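Local coordinates for protein ADP-ribosylating toxin CARDS (Mycoplasma pneumoniae, PDB 4TLV) that transfers ADP-ribose from NAD+ to multiple target proteins and elicits vacuolation and cytopathic effects in mammalian cells as the main virulence factor of its bacterium, at residues 101-106 and 117-122; 125-130 and 262-267; 192-197 and 534-539; 444-449 and 526-531. One frame throughout, in Å; residues are numbered along the deposited sequence.

Interaction 1. Residues 101-106 and 117-122; sequences DLMRQR and MAQMGI. With GOL (glycerol), chain J.
Arg104 NH1 has three acceptors around it: it donates to Gln119 OE1 at 2.9 Å and to glycerol O2 at 3.1 Å, with glycerol O3 as a weak third acceptor. The contact joins two helices of the mono-ADP-ribosyltransferase domain, 92-104 and 115-126; the first ends in a Schellman motif at Arg106, which has positive phi. The NH1 to OE1 bond is nearly straight (160°) and meets a lone pair in the carbonyl plane, while OE1 lies almost exactly in the guanidinium plane. The two flat groups are 27° apart, although the side chains that carry them cross at about a right angle. Bends at chi2 and chi3 fold Arg104 so that its guanidinium meets the extended Gln119. Glycerol, probably from the crystallisation liquor, bridges the pair, taking Arg104 NH2 on O3 at 3.0 Å and a weak bond from Gln119 NE2 on O2. NH2 also reaches Tyr549 O. Deeper in the interface Met103 points at Ala118, where the modelled closeness of SD to the methyl is doubtful. A bend at chi3 (-50°) brings Met103 CE alongside the Gln119 chain, 4.0 Å from Gln119 CG.

Interaction 2. Residues 125-130 and 262-267; sequences LRTSFA and LPQYAS. With SO4 (sulfate ion), chain H.
Gln264, Ser128 and Thr127 carry this contact between the end of helix 115-126 and the linker that leads from the transferase domain to D2. Gln264 offers two different groups to its neighbours. Its backbone O lies 3.2 Å from Ser128 OG, a long, weak bond and not a settled one, since the single serine proton has another acceptor within reach. Its side chain leaves with CG anti to the backbone N (chi1 177°), bends at chi2, and crosses Thr127 at about a right angle. The amide nitrogen NE2 ends beside Thr127, 3.5 Å from OG1 and 3.7 Å from CB. Thr127 OG1 sits between the backbone N and the carbonyl carbon (chi1 61°), and its stronger polar partner is Arg123 O, one turn back in the helix. Ser128 OG is also tied to the linker through a water, 2.7 Å from OG, that donates to Pro263 O at 2.9 Å. The serine hydroxyl therefore faces two successive linker carbonyls, one directly and one by way of the water. Gln264 CG meanwhile rests 3.6 Å above one face of the Tyr265 ring, offset toward its rim. Farther along the linker, Ser267 OG donates to a sulfate, probably from the crystallisation liquor, which is also hydrogen-bonded to Lys253 NZ. Phe440, where D3 begins, touches both Thr127 and Gln264, while Leu262 packs on Leu40 of helix 35-40 and on Val217 of strand 214-219.

Interaction 3. Residues 192-197 and 534-539; sequences ANDQPW and TIPSVE
Asp194 has its CB directed at residues 534-539 and brings its carboxylate near Ile535 and Pro536, whose own CB atoms are set to one side. Asp194 OD2 comes to 4.4 Å from Pro536 CD, at the proline ring, and lies equally far from the carbonyl O of Ile535. This is a loose, peripheral touch with only 57 Å² buried, formed where a loop of the transferase domain passes a loop of the D3 beta-trefoil. The Asp194 torsions explain why OD2 leads: chi1 of 63° sets the carboxylate between the backbone N and carbonyl carbon, and chi2 of 3° eclipses OD1 with CA, leaving OD2 on the far side. An Asx turn shapes the loop, with Asn193 OD1 accepting from Gln195 N at 3.0 Å and the donor tilted 25° from the carbonyl plane. Opposite, the peptide bond before Pro536 is cis, and Ser537 OG donates to the anti lone pair of Glu539 OE2 at 2.6 Å. Backbone bonds between Asn193 and Phe89 tie the first loop to strand 89-91. The second loop leads from strand 526-529 to strand 543-548, where Ile535 packs on Arg544 and Ser537 on Phe543.

Interaction 4. Residues 444-449 and 526-531; sequences VQLGWY and WYFSRD
Phe528 brings one end of its ring, CE2 and CZ, against Val444 and Leu446, which sit next to each other inside the D3 beta-trefoil. All three CB atoms are directed at the other segment, and the contact is wholly apolar. Phe528 has CG anti to its carbonyl carbon (chi1 -60°), which swings the ring off strand 526-529 toward residues 444-446. Leu446 comes to the edge of the ring: with CD1 anti to CA (chi2 -178°), the other branch, CD2, lies near the ring plane, 4.1 Å from Phe528 CE2. Val444 approaches obliquely. Gln445 between them has a left-handed backbone conformation (phi 49°), consistent with both neighbours facing the same ring, and its side chain leaves elsewhere, NE2 bonding to Thr468 O. The backbone around Val444 is fixed by bonds to Ile473 and Lys585, and the Val444 side chain also packs on Ile473 and Tyr475 of strand 473-476. Phe528 in turn lies on Ile546 of strand 543-548, and an acetate, probably from the crystallisation liquor, sits about 4 Å from its side chain. At the ring tip, Val444 CG1 stands 4.1 Å from Phe528 CZ.

Interaction 1 within the transferase domain and interaction 4 within D3 touch each other across the domain boundary, which interaction 3 itself spans. Interactions 1 and 4, centres 18 Å apart, meet through two probable hydrogen bonds: Asp101 OD1 with Ser529 OG at 2.6 Å, and Gln105 NE2 with Asp531 OD1 at 3.0 Å. Arg530 ties interaction 4 to interaction 3, centres 14 Å apart; its CZ lies 3.7 Å from Ile535 CD1, and its side chain also packs against Pro196. Interaction 2 stands about 17 Å from interaction 1, centre to centre, at the other end of helix 115-126. Near the inferred NAD+-binding region, Ala118 of interaction 1 touches Ile211 and Leu262 of interaction 2 touches Val217.

Interaction 1. Residues 101-106 and 117-122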
# COMPACT_ATOMS: atom_id res chain seq x y z
N ASP A 101 -5.42 7.09 -17.15
CA ASP A 101 -5.92 8.40 -17.55
C ASP A 101 -5.82 8.56 -19.08
O ASP A 101 -6.82 8.81 -19.74
CB ASP A 101 -5.11 9.47 -16.83
CG ASP A 101 -5.49 10.88 -17.22
OD1 ASP A 101 -6.66 11.12 -17.60
OD2 ASP A 101 -4.62 11.77 -17.09
N LEU A 102 -4.63 8.40 -19.63
CA LEU A 102 -4.45 8.55 -21.07
C LEU A 102 -5.38 7.61 -21.86
O LEU A 102 -5.98 8.01 -22.85
CB LEU A 102 -2.99 8.35 -21.47
CG LEU A 102 -2.04 9.41 -20.88
CD1 LEU A 102 -0.62 8.98 -21.07
CD2 LEU A 102 -2.28 10.79 -21.50
N MET A 103 -5.47 6.35 -21.43
CA MET A 103 -6.36 5.39 -22.08
C MET A 103 -7.83 5.82 -22.02
O MET A 103 -8.55 5.69 -23.01
CB MET A 103 -6.18 3.98 -21.51
CG MET A 103 -4.81 3.39 -21.85
SD MET A 103 -4.68 1.65 -21.39
CE MET A 103 -5.28 1.71 -19.70
N ARG A 104 -8.28 6.33 -20.88
CA ARG A 104 -9.68 6.74 -20.77
C ARG A 104 -9.95 7.99 -21.62
O ARG A 104 -11.07 8.17 -22.10
CB ARG A 104 -10.09 7.04 -19.33
CG ARG A 104 -10.04 5.85 -18.37
CD ARG A 104 -10.74 4.60 -18.91
NE ARG A 104 -12.16 4.80 -19.25
CZ ARG A 104 -12.96 3.83 -19.68
NH1 ARG A 104 -12.50 2.60 -19.81
NH2 ARG A 104 -14.23 4.08 -19.99
N GLN A 105 -8.95 8.85 -21.77
CA GLN A 105 -9.12 10.08 -22.55
C GLN A 105 -8.85 9.81 -24.03
O GLN A 105 -8.90 10.72 -24.85
CB GLN A 105 -8.21 11.21 -22.04
CG GLN A 105 -8.48 11.66 -20.60
CD GLN A 105 -8.05 13.10 -20.33
OE1 GLN A 105 -8.54 14.03 -20.98
NE2 GLN A 105 -7.15 13.29 -19.37
N ARG A 106 -8.53 8.56 -24.35
CA ARG A 106 -8.29 8.12 -25.73
C ARG A 106 -7.03 8.72 -26.38
O ARG A 106 -7.05 9.14 -27.54
CB ARG A 106 -9.54 8.35 -26.59
CG ARG A 106 -10.76 7.59 -26.06
CD ARG A 106 -12.08 8.11 -26.65
NE ARG A 106 -13.21 7.30 -26.18
CZ ARG A 106 -13.29 5.98 -26.33
NH1 ARG A 106 -12.30 5.31 -26.93
NH2 ARG A 106 -14.35 5.32 -25.88
N MET A 117 -7.47 -5.16 -22.02
CA MET A 117 -6.32 -5.88 -21.50
C MET A 117 -5.44 -5.00 -20.62
O MET A 117 -4.94 -5.44 -19.58
CB MET A 117 -5.47 -6.44 -22.65
CG MET A 117 -6.17 -7.50 -23.47
SD MET A 117 -5.24 -7.89 -24.98
CE MET A 117 -3.70 -8.57 -24.33
N ALA A 118 -5.22 -3.75 -21.03
CA ALA A 118 -4.39 -2.85 -20.24
C ALA A 118 -5.02 -2.59 -18.88
O ALA A 118 -4.32 -2.51 -17.86
CB ALA A 118 -4.16 -1.53 -20.98
N GLN A 119 -6.34 -2.46 -18.85
CA GLN A 119 -7.05 -2.24 -17.59
C GLN A 119 -6.98 -3.45 -16.65
O GLN A 119 -6.98 -3.29 -15.42
CB GLN A 119 -8.49 -1.77 -17.85
CG GLN A 119 -8.50 -0.33 -18.37
CD GLN A 119 -9.86 0.13 -18.84
OE1 GLN A 119 -9.95 1.39 -19.23
NE2 GLN A 119 -10.83 -0.65 -18.85
N MET A 120 -6.88 -4.64 -17.22
CA MET A 120 -6.62 -5.83 -16.41
C MET A 120 -5.23 -5.74 -15.79
O MET A 120 -5.04 -6.10 -14.63
CB MET A 120 -6.69 -7.10 -17.26
CG MET A 120 -8.08 -7.47 -17.73
SD MET A 120 -7.99 -8.85 -18.90
CE MET A 120 -9.73 -9.08 -19.25
N GLY A 121 -4.27 -5.26 -16.57
CA GLY A 121 -2.92 -5.03 -16.07
C GLY A 121 -2.89 -4.00 -14.95
O GLY A 121 -2.23 -4.20 -13.92
N ILE A 122 -3.60 -2.89 -15.15
CA ILE A 122 -3.66 -1.83 -14.15
C ILE A 122 -4.35 -2.34 -12.88
O ILE A 122 -3.94 -2.00 -11.77
CB ILE A 122 -4.38 -0.55 -14.69
CG1 ILE A 122 -3.60 0.09 -15.84
CG2 ILE A 122 -4.57 0.49 -13.58
CD1 ILE A 122 -2.20 0.44 -15.49
C1 GOL J . -13.81 -0.38 -22.65
O1 GOL J . -12.43 -0.58 -22.42
C2 GOL J . -14.59 -0.58 -21.35
O2 GOL J . -13.82 -0.16 -20.25
C3 GOL J . -15.86 0.27 -21.40
O3 GOL J . -15.56 1.60 -21.05

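Interaction 2. Residues 125-130 and 262-267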
# COMPACT_ATOMS: atom_id res chain seq x y z
N LEU A 125 -1.79 -4.24 -10.96
CA LEU A 125 -0.83 -3.31 -10.36
C LEU A 125 -1.44 -2.64 -9.11
O LEU A 125 -0.76 -2.43 -8.10
CB LEU A 125 -0.45 -2.23 -11.36
CG LEU A 125 0.44 -1.08 -10.88
CD1 LEU A 125 1.74 -1.64 -10.32
CD2 LEU A 125 0.70 -0.14 -12.05
N ARG A 126 -2.72 -2.29 -9.21
CA ARG A 126 -3.43 -1.55 -8.15
C ARG A 126 -3.69 -2.39 -6.91
O ARG A 126 -3.79 -1.88 -5.79
CB ARG A 126 -4.79 -1.10 -8.67
CG ARG A 126 -4.75 0.13 -9.56
CD ARG A 126 -6.20 0.43 -10.00
NE ARG A 126 -6.34 1.82 -10.40
CZ ARG A 126 -7.51 2.42 -10.57
NH1 ARG A 126 -8.64 1.73 -10.36
NH2 ARG A 126 -7.56 3.70 -10.93
N THR A 127 -3.86 -3.69 -7.12
CA THR A 127 -4.29 -4.57 -6.05
C THR A 127 -3.15 -5.54 -5.72
O THR A 127 -2.32 -5.23 -4.85
CB THR A 127 -5.65 -5.25 -6.38
OG1 THR A 127 -5.54 -6.06 -7.56
CG2 THR A 127 -6.73 -4.19 -6.60
N SER A 128 -3.05 -6.62 -6.48
CA SER A 128 -2.07 -7.69 -6.24
C SER A 128 -0.61 -7.27 -6.01
O SER A 128 0.04 -7.79 -5.09
CB SER A 128 -2.12 -8.72 -7.38
OG SER A 128 -3.42 -9.27 -7.48
N PHE A 129 -0.08 -6.38 -6.86
CA PHE A 129 1.32 -5.99 -6.75
C PHE A 129 1.58 -4.68 -6.02
O PHE A 129 2.72 -4.30 -5.83
CB PHE A 129 1.97 -5.90 -8.14
CG PHE A 129 1.87 -7.16 -8.93
CD1 PHE A 129 2.51 -8.32 -8.51
CD2 PHE A 129 1.14 -7.20 -10.11
CE1 PHE A 129 2.44 -9.50 -9.25
CE2 PHE A 129 1.05 -8.38 -10.86
CZ PHE A 129 1.70 -9.53 -10.42
N ALA A 130 0.52 -3.97 -5.63
CA ALA A 130 0.68 -2.61 -5.13
C ALA A 130 1.50 -2.52 -3.83
O ALA A 130 2.25 -1.55 -3.62
CB ALA A 130 -0.70 -1.96 -4.93
N LEU A 262 -5.60 -14.11 -14.89
CA LEU A 262 -4.77 -13.73 -13.74
C LEU A 262 -5.64 -13.62 -12.48
O LEU A 262 -6.58 -12.83 -12.44
CB LEU A 262 -4.07 -12.39 -14.07
CG LEU A 262 -2.96 -11.83 -13.19
CD1 LEU A 262 -1.85 -12.84 -12.97
CD2 LEU A 262 -2.42 -10.55 -13.85
N PRO A 263 -5.35 -14.44 -11.46
CA PRO A 263 -6.19 -14.42 -10.25
C PRO A 263 -5.75 -13.34 -9.27
O PRO A 263 -4.58 -12.98 -9.23
CB PRO A 263 -5.94 -15.79 -9.63
CG PRO A 263 -4.52 -16.11 -10.02
CD PRO A 263 -4.35 -15.53 -11.41
N GLN A 264 -6.69 -12.86 -8.46
CA GLN A 264 -6.37 -11.88 -7.41
C GLN A 264 -5.45 -12.49 -6.35
O GLN A 264 -4.57 -11.80 -5.82
CB GLN A 264 -7.65 -11.41 -6.75
CG GLN A 264 -7.41 -10.46 -5.60
CD GLN A 264 -8.40 -9.32 -5.60
OE1 GLN A 264 -9.59 -9.50 -5.32
NE2 GLN A 264 -7.91 -8.13 -5.93
N TYR A 265 -5.66 -13.76 -6.01
CA TYR A 265 -4.86 -14.42 -4.98
C TYR A 265 -4.08 -15.61 -5.53
O TYR A 265 -4.51 -16.24 -6.48
CB TYR A 265 -5.74 -14.87 -3.81
CG TYR A 265 -6.43 -13.71 -3.17
CD1 TYR A 265 -5.72 -12.78 -2.43
CD2 TYR A 265 -7.80 -13.52 -3.32
CE1 TYR A 265 -6.34 -11.69 -1.87
CE2 TYR A 265 -8.43 -12.42 -2.74
CZ TYR A 265 -7.69 -11.51 -2.02
OH TYR A 265 -8.31 -10.42 -1.44
N ALA A 266 -2.93 -15.90 -4.91
CA ALA A 266 -2.15 -17.09 -5.24
C ALA A 266 -2.73 -18.34 -4.52
O ALA A 266 -3.52 -18.19 -3.58
CB ALA A 266 -0.69 -16.87 -4.85
N SER A 267 -2.33 -19.54 -4.97
CA SER A 267 -2.80 -20.80 -4.37
C SER A 267 -2.61 -20.85 -2.86
O SER A 267 -3.40 -21.46 -2.15
CB SER A 267 -2.05 -22.01 -4.97
OG SER A 267 -2.26 -22.13 -6.36
S SO4 H . -0.85 -25.52 -6.59
O1 SO4 H . 0.53 -25.11 -6.83
O2 SO4 H . -1.76 -24.58 -7.25
O3 SO4 H . -1.09 -25.55 -5.15
O4 SO4 H . -1.06 -26.85 -7.15
O HOH W 1 -3.77 -10.26 -9.93

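Interaction 3. Residues 192-197 and 534-539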
# COMPACT_ATOMS: atom_id res chain seq x y z
N ALA A 192 13.72 11.02 -6.03
CA ALA A 192 13.12 10.24 -7.11
C ALA A 192 12.33 11.17 -8.02
O ALA A 192 11.89 12.23 -7.60
CB ALA A 192 12.21 9.15 -6.54
N ASN A 193 12.17 10.77 -9.28
CA ASN A 193 11.35 11.56 -10.20
C ASN A 193 9.90 11.64 -9.71
O ASN A 193 9.30 10.61 -9.40
CB ASN A 193 11.40 10.94 -11.60
CG ASN A 193 11.10 11.96 -12.68
OD1 ASN A 193 10.14 12.72 -12.57
ND2 ASN A 193 11.95 12.02 -13.71
N ASP A 194 9.32 12.84 -9.65
CA ASP A 194 7.91 12.93 -9.19
C ASP A 194 6.90 12.80 -10.32
O ASP A 194 5.69 12.93 -10.09
CB ASP A 194 7.64 14.20 -8.34
CG ASP A 194 7.83 15.51 -9.12
OD1 ASP A 194 8.13 15.48 -10.33
OD2 ASP A 194 7.68 16.58 -8.49
N GLN A 195 7.38 12.54 -11.52
CA GLN A 195 6.51 12.38 -12.69
C GLN A 195 6.25 10.92 -13.04
O GLN A 195 7.08 10.06 -12.77
CB GLN A 195 7.13 13.04 -13.91
CG GLN A 195 7.82 14.35 -13.64
CD GLN A 195 6.99 15.50 -14.07
OE1 GLN A 195 7.16 16.02 -15.17
NE2 GLN A 195 6.08 15.93 -13.21
N PRO A 196 5.10 10.65 -13.67
CA PRO A 196 4.84 9.31 -14.21
C PRO A 196 5.79 9.05 -15.35
O PRO A 196 6.15 9.97 -16.12
CB PRO A 196 3.41 9.40 -14.75
CG PRO A 196 3.00 10.81 -14.67
CD PRO A 196 4.03 11.62 -13.97
N TRP A 197 6.21 7.80 -15.48
CA TRP A 197 7.14 7.42 -16.54
C TRP A 197 6.45 7.33 -17.90
O TRP A 197 5.33 6.84 -18.00
CB TRP A 197 7.75 6.06 -16.22
CG TRP A 197 8.74 5.64 -17.24
CD1 TRP A 197 10.07 5.99 -17.30
CD2 TRP A 197 8.50 4.77 -18.36
NE1 TRP A 197 10.66 5.40 -18.40
CE2 TRP A 197 9.72 4.64 -19.06
CE3 TRP A 197 7.38 4.09 -18.83
CZ2 TRP A 197 9.85 3.86 -20.21
CZ3 TRP A 197 7.51 3.31 -19.98
CH2 TRP A 197 8.73 3.21 -20.65
N THR A 534 -0.06 22.30 -12.76
CA THR A 534 1.20 22.44 -12.07
C THR A 534 1.13 21.63 -10.78
O THR A 534 0.27 21.87 -9.93
CB THR A 534 1.51 23.93 -11.78
OG1 THR A 534 1.50 24.65 -13.02
CG2 THR A 534 2.88 24.10 -11.11
N ILE A 535 2.00 20.63 -10.66
CA ILE A 535 1.97 19.67 -9.56
C ILE A 535 3.39 19.51 -9.01
O ILE A 535 4.27 19.06 -9.73
CB ILE A 535 1.45 18.28 -10.03
CG1 ILE A 535 0.07 18.41 -10.68
CG2 ILE A 535 1.42 17.28 -8.85
CD1 ILE A 535 -0.39 17.16 -11.48
N PRO A 536 3.60 19.90 -7.74
CA PRO A 536 2.62 20.54 -6.86
C PRO A 536 2.36 21.96 -7.31
O PRO A 536 3.12 22.50 -8.13
CB PRO A 536 3.32 20.55 -5.51
CG PRO A 536 4.77 20.61 -5.86
CD PRO A 536 4.89 19.70 -7.05
N SER A 537 1.32 22.58 -6.77
CA SER A 537 1.02 23.96 -7.10
C SER A 537 2.07 24.89 -6.51
O SER A 537 2.88 24.48 -5.68
CB SER A 537 -0.34 24.34 -6.55
OG SER A 537 -0.24 24.60 -5.16
N VAL A 538 2.03 26.16 -6.91
CA VAL A 538 2.97 27.14 -6.40
C VAL A 538 2.97 27.20 -4.87
O VAL A 538 4.02 27.39 -4.25
CB VAL A 538 2.70 28.54 -6.98
CG1 VAL A 538 1.45 29.15 -6.34
CG2 VAL A 538 3.89 29.43 -6.77
N GLU A 539 1.80 27.05 -4.25
CA GLU A 539 1.73 27.05 -2.78
C GLU A 539 1.86 25.66 -2.13
O GLU A 539 1.62 25.51 -0.93
CB GLU A 539 0.46 27.76 -2.28
CG GLU A 539 -0.86 27.11 -2.69
CD GLU A 539 -1.43 27.68 -3.98
OE1 GLU A 539 -2.01 28.80 -3.94
OE2 GLU A 539 -1.28 27.03 -5.04

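Interaction 4. Residues 444-449 and 526-531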
# COMPACT_ATOMS: atom_id res chain seq x y z
N VAL A 444 -8.38 9.53 -0.18
CA VAL A 444 -8.10 10.58 -1.15
C VAL A 444 -8.46 11.97 -0.61
O VAL A 444 -8.01 12.99 -1.15
CB VAL A 444 -8.78 10.32 -2.52
CG1 VAL A 444 -8.14 9.11 -3.22
CG2 VAL A 444 -10.30 10.11 -2.36
N GLN A 445 -9.24 12.02 0.47
CA GLN A 445 -9.43 13.27 1.17
C GLN A 445 -9.81 14.43 0.21
O GLN A 445 -9.25 15.53 0.30
CB GLN A 445 -8.15 13.60 1.93
CG GLN A 445 -8.30 14.57 3.08
CD GLN A 445 -7.03 14.70 3.92
OE1 GLN A 445 -5.92 14.41 3.45
NE2 GLN A 445 -7.19 15.13 5.17
N LEU A 446 -10.76 14.19 -0.69
CA LEU A 446 -11.07 15.17 -1.75
C LEU A 446 -11.56 16.48 -1.17
O LEU A 446 -12.29 16.50 -0.19
CB LEU A 446 -12.12 14.65 -2.73
CG LEU A 446 -11.84 13.28 -3.37
CD1 LEU A 446 -12.95 12.95 -4.35
CD2 LEU A 446 -10.46 13.27 -4.06
N GLY A 447 -11.16 17.58 -1.79
CA GLY A 447 -11.63 18.88 -1.37
C GLY A 447 -11.38 19.90 -2.46
O GLY A 447 -11.00 19.55 -3.56
N TRP A 448 -11.62 21.16 -2.15
CA TRP A 448 -11.21 22.22 -3.04
C TRP A 448 -10.71 23.40 -2.24
O TRP A 448 -10.88 23.45 -1.02
CB TRP A 448 -12.29 22.59 -4.06
CG TRP A 448 -13.62 23.10 -3.54
CD1 TRP A 448 -14.65 22.34 -3.04
CD2 TRP A 448 -14.08 24.46 -3.52
NE1 TRP A 448 -15.72 23.16 -2.70
CE2 TRP A 448 -15.39 24.46 -2.99
CE3 TRP A 448 -13.51 25.69 -3.91
CZ2 TRP A 448 -16.14 25.63 -2.83
CZ3 TRP A 448 -14.26 26.86 -3.75
CH2 TRP A 448 -15.56 26.82 -3.21
N TYR A 449 -10.05 24.33 -2.92
CA TYR A 449 -9.32 25.41 -2.29
C TYR A 449 -9.65 26.71 -3.01
O TYR A 449 -9.71 26.76 -4.23
CB TYR A 449 -7.83 25.13 -2.43
CG TYR A 449 -6.91 26.15 -1.85
CD1 TYR A 449 -6.59 26.15 -0.50
CD2 TYR A 449 -6.30 27.10 -2.66
CE1 TYR A 449 -5.72 27.07 0.03
CE2 TYR A 449 -5.43 28.02 -2.15
CZ TYR A 449 -5.14 28.01 -0.81
OH TYR A 449 -4.26 28.94 -0.31
N TRP A 526 -14.65 6.54 -11.52
CA TRP A 526 -13.93 7.79 -11.72
C TRP A 526 -12.42 7.55 -11.84
O TRP A 526 -11.91 6.54 -11.36
CB TRP A 526 -14.19 8.74 -10.55
CG TRP A 526 -15.63 9.00 -10.33
CD1 TRP A 526 -16.50 8.23 -9.61
CD2 TRP A 526 -16.39 10.08 -10.86
NE1 TRP A 526 -17.76 8.77 -9.66
CE2 TRP A 526 -17.72 9.92 -10.42
CE3 TRP A 526 -16.08 11.19 -11.66
CZ2 TRP A 526 -18.74 10.82 -10.75
CZ3 TRP A 526 -17.09 12.09 -11.99
CH2 TRP A 526 -18.41 11.89 -11.53
N TYR A 527 -11.73 8.47 -12.49
CA TYR A 527 -10.27 8.40 -12.56
C TYR A 527 -9.66 9.79 -12.46
O TYR A 527 -10.34 10.80 -12.69
CB TYR A 527 -9.80 7.69 -13.83
CG TYR A 527 -10.15 8.43 -15.10
CD1 TYR A 527 -11.41 8.32 -15.67
CD2 TYR A 527 -9.21 9.23 -15.74
CE1 TYR A 527 -11.73 9.01 -16.85
CE2 TYR A 527 -9.51 9.92 -16.91
CZ TYR A 527 -10.77 9.80 -17.46
OH TYR A 527 -11.07 10.49 -18.62
N PHE A 528 -8.38 9.84 -12.09
CA PHE A 528 -7.69 11.11 -11.86
C PHE A 528 -6.80 11.44 -13.06
O PHE A 528 -6.27 10.53 -13.71
CB PHE A 528 -6.84 11.02 -10.59
CG PHE A 528 -7.64 10.72 -9.34
CD1 PHE A 528 -8.02 9.42 -9.05
CD2 PHE A 528 -8.02 11.75 -8.49
CE1 PHE A 528 -8.78 9.13 -7.91
CE2 PHE A 528 -8.78 11.48 -7.34
CZ PHE A 528 -9.16 10.17 -7.06
N SER A 529 -6.67 12.74 -13.34
CA SER A 529 -5.88 13.23 -14.48
C SER A 529 -4.96 14.35 -14.06
O SER A 529 -5.38 15.28 -13.38
CB SER A 529 -6.79 13.79 -15.59
OG SER A 529 -7.72 12.83 -16.02
N ARG A 530 -3.71 14.29 -14.49
CA ARG A 530 -2.76 15.36 -14.24
C ARG A 530 -2.91 16.49 -15.26
O ARG A 530 -2.71 17.64 -14.94
CB ARG A 530 -1.31 14.82 -14.25
CG ARG A 530 -1.01 13.80 -13.13
CD ARG A 530 0.34 13.12 -13.37
NE ARG A 530 1.43 14.11 -13.36
CZ ARG A 530 2.10 14.48 -12.27
NH1 ARG A 530 1.83 13.92 -11.09
NH2 ARG A 530 3.05 15.40 -12.37
N ASP A 531 -3.28 16.12 -16.49
CA ASP A 531 -3.40 17.06 -17.61
C ASP A 531 -2.23 18.05 -17.62
O ASP A 531 -1.08 17.64 -17.57
CB ASP A 531 -4.77 17.75 -17.61
CG ASP A 531 -5.94 16.76 -17.83
OD1 ASP A 531 -5.82 15.84 -18.66
OD2 ASP A 531 -6.98 16.90 -17.16